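Local atomic coordinates of activator of Hsp90 ATPase homologue 1/2-like C-terminal domain-containing protein (Mycobacterium smegmatis, PDB entry 3UID), a protein that is probably a type II toxin with the SRPBCC fold of the AHA1 family, structurally homologous to a mycobacterial toxin involved in the hypoxic response. Residues A[103-115]-A[125-139]. Sequence-based numbering, arbitrary orientation.
Sequences NTDLPVSTNVYTF and TYVGTYASAEALQQV
The antiparallel β-hairpin of strands 109-118 and 121-129, part of the SRPBCC-fold sheet, carries this contact, which runs on to helix 133-141. T110-T129, V112-V127 and T114-T125 are hydrogen-bonded pairs, each closed by two backbone bonds, T129 N to T110 O being the shortest at 2.7 Å. Their β-branched side chains suit extended backbone and share one sheet face. On the other, Y126 and Y113 form a T-shaped stack with planes at 84°: CD1 of Y126 stands 3.3 Å above the centre of the Y113 ring. Chi1 of -52° puts CG of Y126 beside its backbone N, and chi2 near -95° turns the ring to present its CD1 edge to that face. Y126 OH is hydrogen-bonded to Y32 OH of helix 25-33, so tyrosine both packs and tethers here. N111 and G128 form a non-hydrogen-bonded pair; glycine puts no CB on the N111 face, and G128 CA makes a CA-H...O contact with T110 O at 3.4 Å. The Y130 ring is sandwiched between L136 CD1 and S109 CB, the latter a CH-pi contact. A water bridges V108 O and A131 N. S132 N-caps helix 133-141, its OG accepting from A135 N. The isobutyl end of L106 lies on this helix, where small A135 lets it come close (L106 CD2 to A135 CB 4.3 Å); L106 CD1 meets V139 CG2 at 4.1 Å, and CD2 makes van der Waals contact with Q138 OE1 at 3.5 Å.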
loop_
_atom_site.group_PDB
_atom_site.type_symbol
_atom_site.label_atom_id
_atom_site.label_comp_id
_atom_site.label_asym_id
_atom_site.label_seq_id
_atom_site.Cartn_x
_atom_site.Cartn_y
_atom_site.Cartn_z
ATOM N N ASN A 103 15.312 6.222 8.845
ATOM C CA ASN A 103 16.277 5.443 9.605
ATOM C C ASN A 103 16.996 4.367 8.784
ATOM O O ASN A 103 17.582 3.434 9.348
ATOM C CB ASN A 103 15.618 4.819 10.839
ATOM C CG ASN A 103 14.616 3.752 10.480
ATOM O OD1 ASN A 103 14.093 3.727 9.364
ATOM N ND2 ASN A 103 14.331 2.859 11.428
ATOM N N THR A 104 16.954 4.506 7.461
ATOM C CA THR A 104 17.689 3.608 6.566
ATOM C C THR A 104 18.494 4.420 5.555
ATOM O O THR A 104 18.382 5.648 5.499
ATOM C CB THR A 104 16.745 2.663 5.789
ATOM O OG1 THR A 104 16.146 3.363 4.694
ATOM C CG2 THR A 104 15.644 2.106 6.700
ATOM N N ASP A 105 19.299 3.739 4.747
ATOM C CA ASP A 105 20.054 4.433 3.713
ATOM C C ASP A 105 19.333 4.385 2.366
ATOM O O ASP A 105 19.919 4.690 1.327
ATOM C CB ASP A 105 21.478 3.868 3.601
ATOM C CG ASP A 105 21.507 2.408 3.189
ATOM O OD1 ASP A 105 20.431 1.780 3.080
ATOM O OD2 ASP A 105 22.624 1.884 2.983
ATOM N N LEU A 106 18.057 4.024 2.393
ATOM C CA LEU A 106 17.276 3.892 1.169
ATOM C C LEU A 106 16.591 5.200 0.799
ATOM O O LEU A 106 16.044 5.877 1.665
ATOM C CB LEU A 106 16.215 2.807 1.336
ATOM C CG LEU A 106 16.711 1.377 1.556
ATOM C CD1 LEU A 106 15.540 0.470 1.928
ATOM C CD2 LEU A 106 17.437 0.848 0.318
ATOM N N PRO A 107 16.593 5.540 -0.497
ATOM C CA PRO A 107 15.791 6.684 -0.953
ATOM C C PRO A 107 14.315 6.314 -0.973
ATOM O O PRO A 107 13.979 5.127 -0.881
ATOM C CB PRO A 107 16.280 6.905 -2.381
ATOM C CG PRO A 107 16.750 5.540 -2.834
ATOM C CD PRO A 107 17.301 4.868 -1.600
ATOM N N VAL A 108 13.438 7.306 -1.099
ATOM C CA VAL A 108 12.016 7.009 -1.210
ATOM C C VAL A 108 11.715 6.300 -2.533
ATOM O O VAL A 108 12.487 6.377 -3.487
ATOM C CB VAL A 108 11.137 8.295 -1.120
ATOM C CG1 VAL A 108 11.350 9.003 0.217
ATOM C CG2 VAL A 108 11.411 9.247 -2.300
ATOM N N SER A 109 10.583 5.604 -2.571
ATOM C CA SER A 109 10.028 5.095 -3.813
ATOM C C SER A 109 8.902 6.039 -4.214
ATOM O O SER A 109 8.376 6.774 -3.369
ATOM C CB SER A 109 9.496 3.670 -3.609
ATOM O OG SER A 109 8.480 3.635 -2.610
ATOM N N THR A 110 8.578 6.064 -5.503
ATOM C CA THR A 110 7.433 6.831 -5.993
ATOM C C THR A 110 6.330 5.841 -6.357
ATOM O O THR A 110 6.598 4.778 -6.894
ATOM C CB THR A 110 7.807 7.700 -7.205
ATOM O OG1 THR A 110 8.017 6.874 -8.356
ATOM C CG2 THR A 110 9.066 8.478 -6.920
ATOM N N ASN A 111 5.087 6.186 -6.059
ATOM C CA ASN A 111 4.013 5.212 -6.127
ATOM C C ASN A 111 2.784 5.817 -6.741
ATOM O O ASN A 111 2.468 6.974 -6.470
ATOM C CB ASN A 111 3.670 4.744 -4.720
ATOM C CG ASN A 111 4.864 4.175 -4.011
ATOM O OD1 ASN A 111 5.668 4.907 -3.410
ATOM N ND2 ASN A 111 5.018 2.870 -4.098
ATOM N N VAL A 112 2.113 5.038 -7.590
ATOM C CA VAL A 112 0.819 5.417 -8.134
ATOM C C VAL A 112 -0.173 4.266 -7.952
ATOM O O VAL A 112 0.054 3.159 -8.444
ATOM C CB VAL A 112 0.890 5.768 -9.615
ATOM C CG1 VAL A 112 -0.477 6.288 -10.097
ATOM C CG2 VAL A 112 1.967 6.808 -9.861
ATOM N N TYR A 113 -1.266 4.533 -7.243
ATOM C CA TYR A 113 -2.349 3.564 -7.101
ATOM C C TYR A 113 -3.492 3.968 -8.010
ATOM O O TYR A 113 -3.951 5.113 -7.971
ATOM C CB TYR A 113 -2.880 3.571 -5.667
ATOM C CG TYR A 113 -1.965 2.965 -4.617
ATOM C CD1 TYR A 113 -0.631 2.672 -4.884
ATOM C CD2 TYR A 113 -2.463 2.695 -3.345
ATOM C CE1 TYR A 113 0.189 2.102 -3.887
ATOM C CE2 TYR A 113 -1.668 2.147 -2.353
ATOM C CZ TYR A 113 -0.350 1.856 -2.628
ATOM O OH TYR A 113 0.435 1.307 -1.648
ATOM N N THR A 114 -3.959 3.027 -8.821
ATOM C CA THR A 114 -5.032 3.307 -9.755
ATOM C C THR A 114 -6.157 2.288 -9.598
ATOM O O THR A 114 -5.905 1.077 -9.558
ATOM C CB THR A 114 -4.497 3.340 -11.194
ATOM O OG1 THR A 114 -3.448 4.312 -11.274
ATOM C CG2 THR A 114 -5.594 3.700 -12.175
ATOM N N PHE A 115 -7.389 2.792 -9.506
ATOM C CA PHE A 115 -8.583 1.968 -9.308
ATOM C C PHE A 115 -9.529 2.190 -10.483
ATOM O O PHE A 115 -10.000 3.305 -10.726
ATOM C CB PHE A 115 -9.278 2.340 -7.990
ATOM C CG PHE A 115 -8.344 2.402 -6.824
ATOM C CD1 PHE A 115 -7.744 1.248 -6.352
ATOM C CD2 PHE A 115 -8.058 3.605 -6.203
ATOM C CE1 PHE A 115 -6.868 1.291 -5.282
ATOM C CE2 PHE A 115 -7.174 3.656 -5.136
ATOM C CZ PHE A 115 -6.585 2.493 -4.670
ATOM N N THR A 125 -4.340 -1.277 -9.468
ATOM C CA THR A 125 -2.966 -1.428 -9.907
ATOM C C THR A 125 -2.085 -0.562 -9.027
ATOM O O THR A 125 -2.294 0.651 -8.937
ATOM C CB THR A 125 -2.797 -1.023 -11.375
ATOM O OG1 THR A 125 -3.699 -1.799 -12.185
ATOM C CG2 THR A 125 -1.372 -1.272 -11.833
ATOM N N TYR A 126 -1.132 -1.195 -8.354
ATOM C CA TYR A 126 -0.232 -0.506 -7.446
ATOM C C TYR A 126 1.176 -0.540 -8.034
ATOM O O TYR A 126 1.817 -1.596 -8.061
ATOM C CB TYR A 126 -0.224 -1.217 -6.092
ATOM C CG TYR A 126 -1.592 -1.473 -5.463
ATOM C CD1 TYR A 126 -2.131 -0.581 -4.544
ATOM C CD2 TYR A 126 -2.318 -2.623 -5.763
ATOM C CE1 TYR A 126 -3.362 -0.837 -3.930
ATOM C CE2 TYR A 126 -3.558 -2.885 -5.162
ATOM C CZ TYR A 126 -4.068 -1.984 -4.251
ATOM O OH TYR A 126 -5.292 -2.223 -3.650
ATOM N N VAL A 127 1.645 0.609 -8.508
ATOM C CA VAL A 127 2.934 0.686 -9.194
ATOM C C VAL A 127 3.936 1.461 -8.352
ATOM O O VAL A 127 3.747 2.654 -8.093
ATOM C CB VAL A 127 2.832 1.383 -10.569
ATOM C CG1 VAL A 127 4.202 1.433 -11.256
ATOM C CG2 VAL A 127 1.800 0.685 -11.469
ATOM N N GLY A 128 5.002 0.780 -7.947
ATOM C CA GLY A 128 6.082 1.386 -7.178
ATOM C C GLY A 128 7.328 1.488 -8.031
ATOM O O GLY A 128 7.748 0.495 -8.631
ATOM N N THR A 129 7.919 2.679 -8.074
ATOM C CA THR A 129 9.087 2.950 -8.900
ATOM C C THR A 129 10.256 3.260 -7.979
ATOM O O THR A 129 10.146 4.111 -7.089
ATOM C CB THR A 129 8.839 4.138 -9.835
ATOM O OG1 THR A 129 7.711 3.871 -10.677
ATOM C CG2 THR A 129 10.075 4.403 -10.707
ATOM N N TYR A 130 11.376 2.575 -8.201
ATOM C CA TYR A 130 12.511 2.629 -7.277
ATOM C C TYR A 130 13.740 3.322 -7.867
ATOM O O TYR A 130 13.894 3.391 -9.087
ATOM C CB TYR A 130 12.839 1.211 -6.796
ATOM C CG TYR A 130 11.752 0.652 -5.915
ATOM C CD1 TYR A 130 11.878 0.666 -4.530
ATOM C CD2 TYR A 130 10.567 0.162 -6.459
ATOM C CE1 TYR A 130 10.874 0.180 -3.721
ATOM C CE2 TYR A 130 9.558 -0.326 -5.653
ATOM C CZ TYR A 130 9.716 -0.306 -4.284
ATOM O OH TYR A 130 8.714 -0.794 -3.473
ATOM N N ALA A 131 14.613 3.834 -7.000
ATOM C CA ALA A 131 15.746 4.650 -7.449
ATOM C C ALA A 131 16.822 3.838 -8.147
ATOM O O ALA A 131 17.562 4.358 -8.980
ATOM C CB ALA A 131 16.350 5.400 -6.285
ATOM N N SER A 132 16.909 2.562 -7.790
ATOM C CA SER A 132 17.940 1.682 -8.322
ATOM C C SER A 132 17.579 0.215 -8.146
ATOM O O SER A 132 16.717 -0.143 -7.333
ATOM C CB SER A 132 19.279 1.938 -7.627
ATOM O OG SER A 132 19.221 1.544 -6.266
ATOM N N ALA A 133 18.256 -0.636 -8.904
ATOM C CA ALA A 133 18.040 -2.070 -8.791
ATOM C C ALA A 133 18.376 -2.540 -7.379
ATOM O O ALA A 133 17.678 -3.380 -6.812
ATOM C CB ALA A 133 18.884 -2.805 -9.815
ATOM N N GLU A 134 19.446 -1.987 -6.813
ATOM C CA GLU A 134 19.864 -2.349 -5.460
ATOM C C GLU A 134 18.804 -1.992 -4.414
ATOM O O GLU A 134 18.503 -2.793 -3.524
ATOM C CB GLU A 134 21.208 -1.700 -5.104
ATOM C CG GLU A 134 21.623 -0.542 -6.012
ATOM C CD GLU A 134 22.238 -1.003 -7.328
ATOM O OE1 GLU A 134 21.604 -0.811 -8.382
ATOM O OE2 GLU A 134 23.365 -1.544 -7.312
ATOM N N ALA A 135 18.247 -0.789 -4.516
ATOM C CA ALA A 135 17.198 -0.371 -3.597
ATOM C C ALA A 135 15.991 -1.302 -3.700
ATOM O O ALA A 135 15.468 -1.786 -2.694
ATOM C CB ALA A 135 16.784 1.059 -3.878
ATOM N N LEU A 136 15.543 -1.552 -4.924
ATOM C CA LEU A 136 14.384 -2.405 -5.136
ATOM C C LEU A 136 14.642 -3.803 -4.571
ATOM O O LEU A 136 13.782 -4.384 -3.914
ATOM C CB LEU A 136 14.047 -2.475 -6.629
ATOM C CG LEU A 136 12.821 -3.307 -7.026
ATOM C CD1 LEU A 136 11.704 -3.120 -6.009
ATOM C CD2 LEU A 136 12.352 -2.901 -8.414
ATOM N N GLN A 137 15.830 -4.341 -4.821
ATOM C CA GLN A 137 16.152 -5.675 -4.338
ATOM C C GLN A 137 16.077 -5.724 -2.817
ATOM O O GLN A 137 15.577 -6.690 -2.249
ATOM C CB GLN A 137 17.542 -6.108 -4.812
ATOM C CG GLN A 137 17.857 -7.558 -4.494
ATOM C CD GLN A 137 16.789 -8.496 -5.013
ATOM O OE1 GLN A 137 16.495 -8.522 -6.208
ATOM N NE2 GLN A 137 16.185 -9.260 -4.111
ATOM N N GLN A 138 16.562 -4.679 -2.159
ATOM C CA GLN A 138 16.578 -4.668 -0.702
ATOM C C GLN A 138 15.157 -4.631 -0.136
ATOM O O GLN A 138 14.867 -5.271 0.874
ATOM C CB GLN A 138 17.407 -3.503 -0.164
ATOM C CG GLN A 138 17.616 -3.572 1.345
ATOM C CD GLN A 138 18.489 -2.454 1.874
ATOM O OE1 GLN A 138 19.333 -1.917 1.160
ATOM N NE2 GLN A 138 18.285 -2.092 3.138
ATOM N N VAL A 139 14.275 -3.887 -0.796
ATOM C CA VAL A 139 12.889 -3.810 -0.371
ATOM C C VAL A 139 12.160 -5.133 -0.643
ATOM O O VAL A 139 11.341 -5.572 0.168
ATOM C CB VAL A 139 12.172 -2.617 -1.039
ATOM C CG1 VAL A 139 10.690 -2.646 -0.748
ATOM C CG2 VAL A 139 12.800 -1.313 -0.559
HETATM O O HOH W 1 13.679 3.906 -4.283
HETATM O O HOH W 2 -6.476 0.030 -12.331
#